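Local coordinates for protein alcohol dehydrogenase IV (Corynebacterium glutamicum, PDB 3IV7) that probably acts as an NAD-dependent maleylacetate reductase, a metal-binding oxidoreductase of the iron-containing alcohol dehydrogenase family, at residues 39-44 against 87-92; 63-68 against 78-83; 70-75 against 131-136. One frame throughout, in Å; residues are numbered along the deposited sequence.

Interaction 1. Residues 39-44 against 87-92; sequences KVMVIA and NEIDLL
Met41 lays its selenomethionine chain across Ile89 at about a right angle, and this crossing is the tightly packed side of the contact. Met41 CB sits 3.6 Å from Ile89 CG2, with Ile89 CD1 almost as near. Because Met41 CG is anti to the backbone N (chi1 178°) and the chain stays extended beyond it, the selenium is carried past Ile89 to run beside Leu92, where Met41 SE lies 4.1 Å from Leu92 CD2. Ile43 CD1 reaches the same Leu92 methyl, and helix 98-111 covers this face through Ile107. On the other face of the sheet Val40 and Leu91 touch only lightly, Val40 CG2 to Leu91 CD2 at 4.4 Å.

The solvent side is polar. Lys39, partly exposed, bends at chi2 and chi3 and folds over the turn, so that NZ reaches Asn87 O at 2.9 Å; Glu88, in the positive-phi C-prime position of the Schellman motif that ends the preceding helix, is exposed alongside. Asp90 reaches the residues just before strand 40-43: its OD1 takes Lys39 N at 2.8 Å, met 44° out of the carboxylate plane, while OD2 accepts from Ala38 N. Asp90 N returns a bond to Lys39 O (2.9 Å).

Further in, Met41 N bonds Leu91 O at 2.9 Å with an N-H...O angle of 168°. The bridges Val40-Leu91 and Met41-Leu92 are parallel, joining neighbouring strands 40-43 and 91-96 in the six-stranded parallel sheet of a Rossmann-like alpha/beta domain, as in the N-terminal nucleotide-binding domain of this family.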
loop_
_atom_site.group_PDB
_atom_site.type_symbol
_atom_site.label_atom_id
_atom_site.label_comp_id
_atom_site.label_asym_id
_atom_site.label_seq_id
_atom_site.Cartn_x
_atom_site.Cartn_y
_atom_site.Cartn_z
ATOM N N LYS A 39 -6.339 -29.892 4.755
ATOM C CA LYS A 39 -5.737 -30.671 3.669
ATOM C C LYS A 39 -4.850 -29.809 2.810
ATOM O O LYS A 39 -5.224 -29.408 1.711
ATOM C CB LYS A 39 -6.814 -31.344 2.819
ATOM C CG LYS A 39 -7.612 -32.410 3.563
ATOM C CD LYS A 39 -8.082 -33.515 2.645
ATOM C CE LYS A 39 -6.967 -34.523 2.358
ATOM N NZ LYS A 39 -7.479 -35.709 1.616
ATOM N N VAL A 40 -3.638 -29.595 3.316
ATOM C CA VAL A 40 -2.671 -28.736 2.746
ATOM C C VAL A 40 -1.864 -29.424 1.646
ATOM O O VAL A 40 -1.408 -30.568 1.796
ATOM C CB VAL A 40 -1.671 -28.262 3.835
ATOM C CG1 VAL A 40 -0.607 -27.329 3.230
ATOM C CG2 VAL A 40 -2.412 -27.577 5.011
HETATM N N MSE A 41 -1.671 -28.706 0.552
HETATM C CA MSE A 41 -0.825 -29.159 -0.535
HETATM C C MSE A 41 0.385 -28.247 -0.617
HETATM O O MSE A 41 0.244 -27.033 -0.788
HETATM C CB MSE A 41 -1.595 -29.128 -1.843
HETATM C CG MSE A 41 -0.790 -29.540 -3.126
HETATM SE SE MSE A 41 -2.018 -29.550 -4.649
HETATM C CE MSE A 41 -0.840 -30.024 -6.114
ATOM N N VAL A 42 1.577 -28.827 -0.465
ATOM C CA VAL A 42 2.825 -28.070 -0.592
ATOM C C VAL A 42 3.422 -28.306 -1.988
ATOM O O VAL A 42 3.565 -29.454 -2.451
ATOM C CB VAL A 42 3.850 -28.453 0.495
ATOM C CG1 VAL A 42 5.177 -27.791 0.231
ATOM C CG2 VAL A 42 3.336 -28.047 1.889
ATOM N N ILE A 43 3.744 -27.216 -2.655
ATOM C CA ILE A 43 4.250 -27.254 -4.010
ATOM C C ILE A 43 5.664 -26.731 -3.978
ATOM O O ILE A 43 5.904 -25.606 -3.534
ATOM C CB ILE A 43 3.383 -26.361 -4.959
ATOM C CG1 ILE A 43 1.964 -26.880 -5.019
ATOM C CG2 ILE A 43 4.010 -26.288 -6.370
ATOM C CD1 ILE A 43 0.952 -25.851 -5.390
ATOM N N ALA A 44 6.596 -27.523 -4.482
ATOM C CA ALA A 44 8.004 -27.126 -4.502
ATOM C C ALA A 44 8.759 -28.015 -5.510
ATOM O O ALA A 44 8.485 -29.184 -5.608
ATOM C CB ALA A 44 8.629 -27.284 -3.078
ATOM N N ASN A 87 -7.736 -34.760 -4.223
ATOM C CA ASN A 87 -7.344 -34.950 -2.844
ATOM C C ASN A 87 -8.065 -34.004 -1.906
ATOM O O ASN A 87 -7.745 -33.927 -0.714
ATOM C CB ASN A 87 -5.834 -34.789 -2.720
ATOM C CG ASN A 87 -5.081 -35.957 -3.319
ATOM O OD1 ASN A 87 -5.016 -37.027 -2.723
ATOM N ND2 ASN A 87 -4.477 -35.750 -4.480
ATOM N N GLU A 88 -9.020 -33.263 -2.451
ATOM C CA GLU A 88 -9.814 -32.345 -1.662
ATOM C C GLU A 88 -8.947 -31.380 -0.871
ATOM O O GLU A 88 -9.239 -31.022 0.271
ATOM C CB GLU A 88 -10.755 -33.126 -0.765
ATOM C CG GLU A 88 -11.707 -33.966 -1.571
ATOM C CD GLU A 88 -12.531 -34.896 -0.714
ATOM O OE1 GLU A 88 -11.940 -35.737 -0.014
ATOM O OE2 GLU A 88 -13.762 -34.804 -0.778
ATOM N N ILE A 89 -7.922 -30.903 -1.534
ATOM C CA ILE A 89 -7.043 -29.916 -0.982
ATOM C C ILE A 89 -7.809 -28.637 -0.620
ATOM O O ILE A 89 -8.706 -28.223 -1.334
ATOM C CB ILE A 89 -5.943 -29.593 -2.000
ATOM C CG1 ILE A 89 -5.046 -30.817 -2.192
ATOM C CG2 ILE A 89 -5.136 -28.409 -1.550
ATOM C CD1 ILE A 89 -4.404 -31.341 -0.879
ATOM N N ASP A 90 -7.462 -28.024 0.505
ATOM C CA ASP A 90 -8.113 -26.807 0.909
ATOM C C ASP A 90 -7.157 -25.624 1.108
ATOM O O ASP A 90 -7.596 -24.512 1.400
ATOM C CB ASP A 90 -9.028 -27.019 2.141
ATOM C CG ASP A 90 -8.261 -27.335 3.423
ATOM O OD1 ASP A 90 -7.026 -27.498 3.382
ATOM O OD2 ASP A 90 -8.926 -27.443 4.495
ATOM N N LEU A 91 -5.869 -25.862 0.929
ATOM C CA LEU A 91 -4.882 -24.790 0.960
ATOM C C LEU A 91 -3.708 -25.171 0.087
ATOM O O LEU A 91 -3.261 -26.328 0.104
ATOM C CB LEU A 91 -4.407 -24.535 2.394
ATOM C CG LEU A 91 -3.459 -23.339 2.636
ATOM C CD1 LEU A 91 -4.155 -22.041 2.338
ATOM C CD2 LEU A 91 -2.940 -23.356 4.079
ATOM N N LEU A 92 -3.247 -24.209 -0.719
ATOM C CA LEU A 92 -2.016 -24.337 -1.501
ATOM C C LEU A 92 -0.887 -23.610 -0.784
ATOM O O LEU A 92 -1.056 -22.457 -0.358
ATOM C CB LEU A 92 -2.196 -23.693 -2.892
ATOM C CG LEU A 92 -3.316 -24.243 -3.770
ATOM C CD1 LEU A 92 -3.445 -23.441 -5.062
ATOM C CD2 LEU A 92 -3.067 -25.680 -4.048
#

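Interaction 2. Residues 63-68 against 78-83; sequences IWHDEV and ERARAV
Glu67 and Arg79 meet in a two-bond salt bridge at the outer end of the contact, and the arginine can be followed outward from the helix. Arg79 CB stands 4.1 Å from Glu67 OE1, the first atom of the chain to come near the acid. CG lies beside the backbone N, and the chain runs on to CD, which stays near that same oxygen. The bend at chi3 then brings NE round to face the carboxylate: Arg79 NE donates to Glu67 OE1 at 2.8 Å, straight at 173° and in the guanidinium plane, using the oxygen's syn lone pair. Between the two donors, Arg79 CZ faces the carboxylate, 3.5 Å from Glu67 OE2. At the tip, Arg79 NH2 donates to Glu67 OE2, also at 2.8 Å but less straight, met on the syn side and tilted out of the carboxylate plane. The grip is therefore side-on, one nitrogen to each oxygen, with the two planes only 21° apart. Such a two-point grip probably restrains the rotation of both groups.

Inward from this bridge the contact is van der Waals packing. The His65 ring reaches the helix with NE2 3.8 Å from Ala80 CB, while Val83 CG2 approaches the ring obliquely at 4.2 Å from His65 ND1. Ile63 CG2 meets the valine's other branch, Val83 CG1, at 3.7 Å. Met41 of the neighbouring strand 40-43 also touches Ile63, His65 and Val83.

Strand 63-65 and helix 78-83 run nearly antiparallel, at 174° with axes 10.6 Å apart. This is the strand-against-helix packing of a Rossmann-like alpha/beta domain, here between strand 63-65, outermost of the sheet within this chain, and helix 74-86, which follows it in sequence.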
loop_
_atom_site.group_PDB
_atom_site.type_symbol
_atom_site.label_atom_id
_atom_site.label_comp_id
_atom_site.label_asym_id
_atom_site.label_seq_id
_atom_site.Cartn_x
_atom_site.Cartn_y
_atom_site.Cartn_z
ATOM N N ILE A 63 -0.529 -33.389 0.667
ATOM C CA ILE A 63 0.133 -33.707 -0.602
ATOM C C ILE A 63 1.389 -32.869 -0.778
ATOM O O ILE A 63 1.380 -31.658 -0.503
ATOM C CB ILE A 63 -0.804 -33.405 -1.828
ATOM C CG1 ILE A 63 -1.956 -34.407 -1.906
ATOM C CG2 ILE A 63 0.013 -33.415 -3.132
ATOM C CD1 ILE A 63 -1.517 -35.874 -2.300
ATOM N N TRP A 64 2.465 -33.523 -1.227
ATOM C CA TRP A 64 3.707 -32.854 -1.627
ATOM C C TRP A 64 3.812 -32.991 -3.148
ATOM O O TRP A 64 3.831 -34.102 -3.664
ATOM C CB TRP A 64 4.919 -33.521 -0.999
ATOM C CG TRP A 64 4.863 -33.617 0.480
ATOM C CD1 TRP A 64 4.357 -34.638 1.204
ATOM C CD2 TRP A 64 5.403 -32.688 1.410
ATOM N NE1 TRP A 64 4.501 -34.385 2.541
ATOM C CE2 TRP A 64 5.163 -33.200 2.695
ATOM C CE3 TRP A 64 6.034 -31.444 1.284
ATOM C CZ2 TRP A 64 5.531 -32.524 3.846
ATOM C CZ3 TRP A 64 6.431 -30.790 2.420
ATOM C CH2 TRP A 64 6.166 -31.326 3.696
ATOM N N HIS A 65 3.853 -31.874 -3.855
ATOM C CA HIS A 65 3.819 -31.898 -5.297
ATOM C C HIS A 65 5.062 -31.240 -5.825
ATOM O O HIS A 65 5.304 -30.059 -5.544
ATOM C CB HIS A 65 2.561 -31.172 -5.789
ATOM C CG HIS A 65 2.360 -31.236 -7.267
ATOM N ND1 HIS A 65 1.750 -32.306 -7.891
ATOM C CD2 HIS A 65 2.678 -30.354 -8.249
ATOM C CE1 HIS A 65 1.712 -32.085 -9.195
ATOM N NE2 HIS A 65 2.267 -30.910 -9.438
ATOM N N ASP A 66 5.882 -31.998 -6.575
ATOM C CA ASP A 66 7.133 -31.463 -7.073
ATOM C C ASP A 66 7.250 -31.212 -8.569
ATOM O O ASP A 66 8.312 -30.738 -9.029
ATOM C CB ASP A 66 8.338 -32.247 -6.545
ATOM C CG ASP A 66 8.420 -33.686 -7.085
ATOM O OD1 ASP A 66 7.662 -34.073 -8.004
ATOM O OD2 ASP A 66 9.265 -34.431 -6.558
ATOM N N GLU A 67 6.162 -31.393 -9.328
ATOM C CA GLU A 67 6.239 -31.125 -10.771
ATOM C C GLU A 67 6.118 -29.644 -11.074
ATOM O O GLU A 67 5.068 -29.162 -11.417
ATOM C CB GLU A 67 5.221 -31.935 -11.594
ATOM C CG GLU A 67 5.473 -31.738 -13.084
ATOM C CD GLU A 67 4.500 -32.448 -14.000
ATOM O OE1 GLU A 67 3.392 -32.824 -13.575
ATOM O OE2 GLU A 67 4.841 -32.569 -15.192
ATOM N N VAL A 68 7.228 -28.939 -10.954
ATOM C CA VAL A 68 7.290 -27.529 -11.209
ATOM C C VAL A 68 8.086 -27.385 -12.483
ATOM O O VAL A 68 9.168 -27.932 -12.593
ATOM C CB VAL A 68 7.979 -26.794 -10.045
ATOM C CG1 VAL A 68 8.253 -25.314 -10.384
ATOM C CG2 VAL A 68 7.154 -26.950 -8.771
ATOM N N GLU A 78 -2.673 -28.638 -15.591
ATOM C CA GLU A 78 -3.831 -29.559 -15.556
ATOM C C GLU A 78 -3.629 -30.747 -14.604
ATOM O O GLU A 78 -4.552 -31.104 -13.870
ATOM C CB GLU A 78 -4.223 -30.036 -16.965
ATOM C CG GLU A 78 -4.958 -28.963 -17.781
ATOM C CD GLU A 78 -6.364 -28.688 -17.253
ATOM O OE1 GLU A 78 -7.254 -29.498 -17.516
ATOM O OE2 GLU A 78 -6.583 -27.658 -16.591
ATOM N N ARG A 79 -2.436 -31.354 -14.617
ATOM C CA ARG A 79 -2.109 -32.412 -13.622
ATOM C C ARG A 79 -2.161 -31.879 -12.195
ATOM O O ARG A 79 -2.744 -32.507 -11.334
ATOM C CB ARG A 79 -0.730 -33.016 -13.884
ATOM C CG ARG A 79 -0.722 -34.058 -15.008
ATOM C CD ARG A 79 0.646 -34.751 -15.118
ATOM N NE ARG A 79 1.713 -33.851 -15.596
ATOM C CZ ARG A 79 1.958 -33.573 -16.882
ATOM N NH1 ARG A 79 1.173 -34.039 -17.847
ATOM N NH2 ARG A 79 2.949 -32.775 -17.201
ATOM N N ALA A 80 -1.553 -30.712 -11.950
ATOM C CA ALA A 80 -1.558 -30.117 -10.587
ATOM C C ALA A 80 -2.983 -29.835 -10.105
ATOM O O ALA A 80 -3.307 -30.073 -8.941
ATOM C CB ALA A 80 -0.727 -28.860 -10.544
ATOM N N ARG A 81 -3.848 -29.375 -11.011
ATOM C CA ARG A 81 -5.226 -29.043 -10.634
ATOM C C ARG A 81 -5.964 -30.300 -10.245
ATOM O O ARG A 81 -6.742 -30.288 -9.313
ATOM C CB ARG A 81 -5.970 -28.340 -11.786
ATOM C CG ARG A 81 -5.531 -26.903 -12.019
ATOM C CD ARG A 81 -5.814 -26.444 -13.438
ATOM N NE ARG A 81 -5.396 -25.033 -13.683
ATOM C CZ ARG A 81 -5.329 -24.467 -14.896
ATOM N NH1 ARG A 81 -5.586 -25.176 -15.983
ATOM N NH2 ARG A 81 -4.960 -23.201 -15.025
ATOM N N ALA A 82 -5.724 -31.380 -10.982
ATOM C CA ALA A 82 -6.361 -32.665 -10.705
ATOM C C ALA A 82 -5.945 -33.215 -9.322
ATOM O O ALA A 82 -6.786 -33.690 -8.561
ATOM C CB ALA A 82 -6.022 -33.666 -11.808
ATOM N N VAL A 83 -4.651 -33.176 -9.030
ATOM C CA VAL A 83 -4.146 -33.577 -7.697
ATOM C C VAL A 83 -4.869 -32.781 -6.587
ATOM O O VAL A 83 -5.407 -33.372 -5.617
ATOM C CB VAL A 83 -2.608 -33.374 -7.595
ATOM C CG1 VAL A 83 -2.123 -33.535 -6.162
ATOM C CG2 VAL A 83 -1.882 -34.361 -8.524
#

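Interaction 3. Residues 70-75 against 131-136; sequences MHVPIE and WGLTEA
Thr134 lies against His71, Val72 and Pro73 where strand 130-135, half of a two-stranded antiparallel hairpin with 138-143, meets the N-terminus of helix 74-86; Pro73 is the N-cap residue. The touching parts run 55° apart, and a single bridge, Pro73 to Thr134, joins the backbones.

The threonine hydroxyl, set beside its own backbone N (chi1 -58°), points back at the loop, and Thr134 OG1 donates to His71 O at 2.7 Å. That donor sits 31° out of the carbonyl plane. The imidazole of His71 leads elsewhere, to Asn253 through NE2.

Val72 and Leu133 meet at a slant, Val72 CG1 to Leu133 CD2 at 3.8 Å, and both touch Ala77 of helix 74-86 and Ala106 of helix 98-111. Ile74 and Glu135 instead lie alongside and point the same way, with Ile74 CG2 3.9 Å from Glu135 CG, so the acid contributes its aliphatic stem here.

Two backbone bonds join the segments: Thr134 N donates to Val72 O, and Ile74 N, at the first turn of the helix, donates to Thr134 O at 2.9 Å. A water also donates to Thr134 O, at 2.6 Å, and to Glu75 OE1; a second water takes Ala136 N at 2.7 Å and donates to Glu75 OE2.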
loop_
_atom_site.group_PDB
_atom_site.type_symbol
_atom_site.label_atom_id
_atom_site.label_comp_id
_atom_site.label_asym_id
_atom_site.label_seq_id
_atom_site.Cartn_x
_atom_site.Cartn_y
_atom_site.Cartn_z
HETATM N N MSE A 70 9.175 -24.583 -15.692
HETATM C CA MSE A 70 9.276 -23.204 -16.203
HETATM C C MSE A 70 8.187 -22.897 -17.248
HETATM O O MSE A 70 7.863 -23.788 -18.095
HETATM C CB MSE A 70 10.661 -23.044 -16.875
HETATM C CG MSE A 70 11.025 -21.627 -17.252
HETATM SE SE MSE A 70 12.818 -21.503 -18.041
HETATM C CE MSE A 70 12.633 -22.806 -19.496
ATOM N N HIS A 71 7.656 -21.695 -17.221
ATOM C CA HIS A 71 6.621 -21.197 -18.178
ATOM C C HIS A 71 5.224 -21.846 -17.978
ATOM O O HIS A 71 4.302 -21.592 -18.759
ATOM C CB HIS A 71 7.083 -21.352 -19.637
ATOM C CG HIS A 71 8.452 -20.810 -19.906
ATOM N ND1 HIS A 71 8.792 -19.496 -19.672
ATOM C CD2 HIS A 71 9.546 -21.388 -20.473
ATOM C CE1 HIS A 71 10.052 -19.300 -20.028
ATOM N NE2 HIS A 71 10.532 -20.433 -20.518
ATOM N N VAL A 72 5.091 -22.666 -16.937
ATOM C CA VAL A 72 3.838 -23.368 -16.590
ATOM C C VAL A 72 3.071 -23.897 -17.804
ATOM O O VAL A 72 2.106 -23.279 -18.259
ATOM C CB VAL A 72 2.905 -22.491 -15.688
ATOM C CG1 VAL A 72 1.811 -23.365 -14.994
ATOM C CG2 VAL A 72 3.718 -21.762 -14.623
ATOM N N PRO A 73 3.524 -25.045 -18.348
ATOM C CA PRO A 73 2.807 -25.682 -19.423
ATOM C C PRO A 73 1.435 -26.046 -18.958
ATOM O O PRO A 73 1.269 -26.459 -17.820
ATOM C CB PRO A 73 3.627 -26.961 -19.701
ATOM C CG PRO A 73 5.010 -26.624 -19.228
ATOM C CD PRO A 73 4.809 -25.714 -18.054
ATOM N N ILE A 74 0.465 -25.949 -19.858
ATOM C CA ILE A 74 -0.905 -26.193 -19.530
ATOM C C ILE A 74 -1.105 -27.618 -19.062
ATOM O O ILE A 74 -1.891 -27.856 -18.158
ATOM C CB ILE A 74 -1.859 -25.883 -20.731
ATOM C CG1 ILE A 74 -3.340 -26.008 -20.288
ATOM C CG2 ILE A 74 -1.570 -26.840 -21.930
ATOM C CD1 ILE A 74 -3.725 -25.118 -19.051
ATOM N N GLU A 75 -0.338 -28.561 -19.626
ATOM C CA GLU A 75 -0.438 -29.967 -19.221
ATOM C C GLU A 75 0.046 -30.165 -17.762
ATOM O O GLU A 75 -0.456 -31.012 -17.035
ATOM C CB GLU A 75 0.367 -30.874 -20.158
ATOM C CG GLU A 75 -0.037 -30.789 -21.695
ATOM C CD GLU A 75 0.660 -29.621 -22.435
ATOM O OE1 GLU A 75 1.419 -28.870 -21.795
ATOM O OE2 GLU A 75 0.453 -29.467 -23.653
ATOM N N TRP A 131 -0.967 -14.263 -13.920
ATOM C CA TRP A 131 -0.709 -15.682 -14.170
ATOM C C TRP A 131 -0.087 -15.858 -15.536
ATOM O O TRP A 131 -0.203 -14.999 -16.372
ATOM C CB TRP A 131 -2.018 -16.488 -14.105
ATOM C CG TRP A 131 -3.082 -16.040 -15.039
ATOM C CD1 TRP A 131 -4.112 -15.200 -14.749
ATOM C CD2 TRP A 131 -3.239 -16.408 -16.405
ATOM N NE1 TRP A 131 -4.904 -15.023 -15.843
ATOM C CE2 TRP A 131 -4.399 -15.755 -16.879
ATOM C CE3 TRP A 131 -2.502 -17.210 -17.292
ATOM C CZ2 TRP A 131 -4.850 -15.883 -18.201
ATOM C CZ3 TRP A 131 -2.960 -17.374 -18.584
ATOM C CH2 TRP A 131 -4.114 -16.686 -19.045
ATOM N N GLY A 132 0.566 -16.993 -15.736
ATOM C CA GLY A 132 1.133 -17.344 -17.001
ATOM C C GLY A 132 0.939 -18.807 -17.305
ATOM O O GLY A 132 0.953 -19.668 -16.401
ATOM N N LEU A 133 0.706 -19.088 -18.573
ATOM C CA LEU A 133 0.560 -20.437 -19.053
ATOM C C LEU A 133 1.181 -20.568 -20.419
ATOM O O LEU A 133 1.119 -19.632 -21.223
ATOM C CB LEU A 133 -0.920 -20.794 -19.162
ATOM C CG LEU A 133 -1.697 -20.929 -17.855
ATOM C CD1 LEU A 133 -3.185 -21.028 -18.149
ATOM C CD2 LEU A 133 -1.194 -22.170 -17.052
ATOM N N THR A 134 1.684 -21.769 -20.723
ATOM C CA THR A 134 2.166 -22.080 -22.040
ATOM C C THR A 134 1.363 -23.201 -22.659
ATOM O O THR A 134 1.309 -24.318 -22.133
ATOM C CB THR A 134 3.663 -22.437 -22.038
ATOM O OG1 THR A 134 4.401 -21.331 -21.490
ATOM C CG2 THR A 134 4.137 -22.691 -23.457
ATOM N N GLU A 135 0.719 -22.899 -23.776
ATOM C CA GLU A 135 -0.089 -23.878 -24.473
ATOM C C GLU A 135 0.227 -23.789 -25.950
ATOM O O GLU A 135 0.341 -22.689 -26.487
ATOM C CB GLU A 135 -1.586 -23.608 -24.231
ATOM C CG GLU A 135 -2.521 -24.532 -24.959
ATOM C CD GLU A 135 -4.009 -24.328 -24.551
ATOM O OE1 GLU A 135 -4.298 -23.809 -23.429
ATOM O OE2 GLU A 135 -4.864 -24.651 -25.364
ATOM N N ALA A 136 0.369 -24.947 -26.585
ATOM C CA ALA A 136 0.594 -25.040 -28.031
ATOM C C ALA A 136 1.766 -24.169 -28.476
ATOM O O ALA A 136 1.681 -23.495 -29.497
ATOM C CB ALA A 136 -0.723 -24.661 -28.823
HETATM O O HOH W 1 -0.044 -27.385 -25.490
HETATM O O HOH W 2 2.461 -26.421 -23.246
#

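How the interactions relate
All three contacts lie in the N-terminal part of the protein; helix 74-86 takes part in interactions 2 and 3 and leads into the 87-92 segment of interaction 1. Interaction 1 joins two neighbouring strands of the parallel sheet; interaction 2, its centre 9 Å away, packs the helix on strand 63-65. They touch directly through the pairing of strands 40-43 and 63-65. Interaction 3, centred 14 Å from interaction 2, meets it by Arg81 packing on Ile74 and Leu133. Interactions 1 and 3 lie 20 Å apart without touching. Along the chain, interaction 2 nests inside interaction 1, whereas interaction 3 crosses both. Helix 74-86, joined at its start to strand 130-135, connects sheet with hairpin.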